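Local structure of uronate dehydrogenase (Agrobacterium tumefaciens, 3RFX) at residues Asn172-Ser177 with Asp248-Phe253. The protein catalyses the NAD-dependent oxidation of uronic acids, probably to the corresponding aldarolactones, as a Rossmann-fold dehydrogenase. The protein carries 1 engineered substitution. Sequence-based numbering, arbitrary orientation.
Sequences NYRMLS and DALVRF
R174 meets L250 with the first carbons of its side chain and keeps its charged end for partners farther along, a worked example of how one long residue can serve an apolar and a polar surface at once. Its CB rests 3.6 Å from L250 CD1 and equally close to the carbonyl oxygen L250 O. With CG anti to the backbone N (chi1 176°) and the chain extended on to NE, CG and CD run alongside that oxygen, CD 3.9 Å from L250 O. Near the tip, F253 O lies close to the guanidinium plane at its edge, 4.3 Å from NE of R174, beyond bonding distance; the guanidinium is hydrogen-bonded just beyond the segment, where NH2 donates to the backbone oxygen of Q254. Q120 NE2 bonds to both L250 O and F253 O, so one amide supplies a partner to both carbonyls that the arginine passes.

N172 precedes the turn that leads into the short helix ending at residue 178, and its side chain caps that turn: OD1 accepts from M175 N at 3.1 Å, the donor tilted 22° from the carbonyl plane. This helix follows strand 158-163 of the parallel Rossmann sheet, and the contact joins its start to the loop that follows helix 234-238, at the surface of the subunit. The capping amide also touches L250, whose CD1 sits 3.9 Å from N172 OD1 and thus bridges the cap and the arginine's CB.

Y173 and V251 cross at about a right angle, ring atom CD2 of Y173 lying 4.0 Å from V251 CG1. Beyond the ring, Y173 OH bonds to R234 NH1, while P196 of a second subunit packs on both Y173 and V251.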
loop_
_atom_site.group_PDB
_atom_site.type_symbol
_atom_site.label_atom_id
_atom_site.label_comp_id
_atom_site.label_asym_id
_atom_site.label_seq_id
_atom_site.Cartn_x
_atom_site.Cartn_y
_atom_site.Cartn_z
ATOM N N ASN A 172 29.506 -9.475 -15.778
ATOM C CA ASN A 172 29.949 -8.845 -14.547
ATOM C C ASN A 172 28.894 -9.038 -13.462
ATOM O O ASN A 172 27.812 -9.578 -13.731
ATOM C CB ASN A 172 30.308 -7.366 -14.764
ATOM C CG ASN A 172 29.107 -6.506 -15.128
ATOM O OD1 ASN A 172 28.023 -6.653 -14.566
ATOM N ND2 ASN A 172 29.310 -5.579 -16.056
ATOM N N TYR A 173 29.204 -8.605 -12.247
ATOM C CA TYR A 173 28.341 -8.893 -11.099
ATOM C C TYR A 173 26.932 -8.321 -11.269
ATOM O O TYR A 173 25.941 -8.961 -10.907
ATOM C CB TYR A 173 28.956 -8.380 -9.791
ATOM C CG TYR A 173 28.325 -9.029 -8.574
ATOM C CD1 TYR A 173 28.862 -10.189 -8.027
ATOM C CD2 TYR A 173 27.172 -8.501 -7.999
ATOM C CE1 TYR A 173 28.272 -10.803 -6.927
ATOM C CE2 TYR A 173 26.572 -9.111 -6.902
ATOM C CZ TYR A 173 27.128 -10.263 -6.375
ATOM O OH TYR A 173 26.533 -10.872 -5.286
ATOM N N ARG A 174 26.856 -7.106 -11.799
ATOM C CA ARG A 174 25.568 -6.443 -12.019
ATOM C C ARG A 174 24.662 -7.273 -12.929
ATOM O O ARG A 174 23.449 -7.353 -12.708
ATOM C CB ARG A 174 25.783 -5.040 -12.595
ATOM C CG ARG A 174 24.499 -4.283 -12.960
ATOM C CD ARG A 174 24.801 -2.801 -13.201
ATOM N NE ARG A 174 23.667 -2.068 -13.775
ATOM C CZ ARG A 174 23.375 -2.023 -15.072
ATOM N NH1 ARG A 174 24.128 -2.673 -15.952
ATOM N NH2 ARG A 174 22.320 -1.329 -15.493
ATOM N N MET A 175 25.242 -7.890 -13.953
ATOM C CA MET A 175 24.439 -8.664 -14.903
ATOM C C MET A 175 23.847 -9.932 -14.315
ATOM O O MET A 175 22.964 -10.549 -14.913
ATOM C CB MET A 175 25.232 -8.981 -16.174
ATOM C CG MET A 175 25.599 -7.734 -16.949
ATOM S SD MET A 175 26.178 -8.156 -18.600
ATOM C CE MET A 175 26.959 -6.612 -19.063
ATOM N N LEU A 176 24.319 -10.337 -13.143
ATOM C CA LEU A 176 23.653 -11.446 -12.457
ATOM C C LEU A 176 22.221 -11.038 -12.110
ATOM O O LEU A 176 21.375 -11.893 -11.851
ATOM C CB LEU A 176 24.401 -11.836 -11.181
ATOM C CG LEU A 176 25.788 -12.415 -11.449
ATOM C CD1 LEU A 176 26.526 -12.685 -10.132
ATOM C CD2 LEU A 176 25.664 -13.705 -12.275
ATOM N N SER A 177 21.969 -9.732 -12.087
ATOM C CA SER A 177 20.626 -9.218 -11.833
ATOM C C SER A 177 19.967 -8.696 -13.104
ATOM O O SER A 177 18.763 -8.871 -13.280
ATOM C CB SER A 177 20.645 -8.104 -10.771
ATOM O OG SER A 177 21.213 -8.572 -9.549
ATOM N N ASP A 248 31.858 0.598 -5.438
ATOM C CA ASP A 248 31.709 0.733 -6.884
ATOM C C ASP A 248 30.236 0.930 -7.260
ATOM O O ASP A 248 29.362 0.211 -6.774
ATOM C CB ASP A 248 32.223 -0.526 -7.590
ATOM C CG ASP A 248 33.736 -0.642 -7.574
ATOM O OD1 ASP A 248 34.414 0.354 -7.229
ATOM O OD2 ASP A 248 34.248 -1.741 -7.921
ATOM N N ALA A 249 29.964 1.905 -8.122
ATOM C CA ALA A 249 28.601 2.128 -8.606
ATOM C C ALA A 249 28.024 0.852 -9.221
ATOM O O ALA A 249 26.812 0.615 -9.168
ATOM C CB ALA A 249 28.575 3.271 -9.626
ATOM N N LEU A 250 28.903 0.038 -9.802
ATOM C CA LEU A 250 28.522 -1.247 -10.383
ATOM C C LEU A 250 27.695 -2.137 -9.449
ATOM O O LEU A 250 26.870 -2.925 -9.915
ATOM C CB LEU A 250 29.760 -2.034 -10.831
ATOM C CG LEU A 250 29.478 -3.427 -11.415
ATOM C CD1 LEU A 250 28.927 -3.323 -12.833
ATOM C CD2 LEU A 250 30.736 -4.294 -11.393
ATOM N N VAL A 251 27.931 -2.033 -8.142
ATOM C CA VAL A 251 27.145 -2.803 -7.183
ATOM C C VAL A 251 26.308 -1.949 -6.221
ATOM O O VAL A 251 25.753 -2.472 -5.257
ATOM C CB VAL A 251 28.027 -3.764 -6.375
ATOM C CG1 VAL A 251 28.644 -4.829 -7.309
ATOM C CG2 VAL A 251 29.120 -2.987 -5.624
ATOM N N ARG A 252 26.209 -0.648 -6.475
ATOM C CA ARG A 252 25.448 0.230 -5.582
ATOM C C ARG A 252 24.160 0.774 -6.199
ATOM O O ARG A 252 23.169 0.985 -5.494
ATOM C CB ARG A 252 26.314 1.399 -5.110
ATOM C CG ARG A 252 27.360 0.990 -4.063
ATOM C CD ARG A 252 28.311 2.145 -3.789
ATOM N NE ARG A 252 27.590 3.365 -3.418
ATOM C CZ ARG A 252 28.136 4.579 -3.354
ATOM N NH1 ARG A 252 29.424 4.754 -3.627
ATOM N NH2 ARG A 252 27.392 5.618 -3.016
ATOM N N PHE A 253 24.193 1.001 -7.507
ATOM C CA PHE A 253 23.090 1.650 -8.210
ATOM C C PHE A 253 22.587 0.793 -9.346
ATOM O O PHE A 253 23.370 0.135 -10.036
ATOM C CB PHE A 253 23.518 3.019 -8.740
ATOM C CG PHE A 253 23.894 3.984 -7.658
ATOM C CD1 PHE A 253 22.920 4.692 -6.976
ATOM C CD2 PHE A 253 25.223 4.163 -7.306
ATOM C CE1 PHE A 253 23.260 5.584 -5.971
ATOM C CE2 PHE A 253 25.569 5.050 -6.304
ATOM C CZ PHE A 253 24.589 5.756 -5.633
#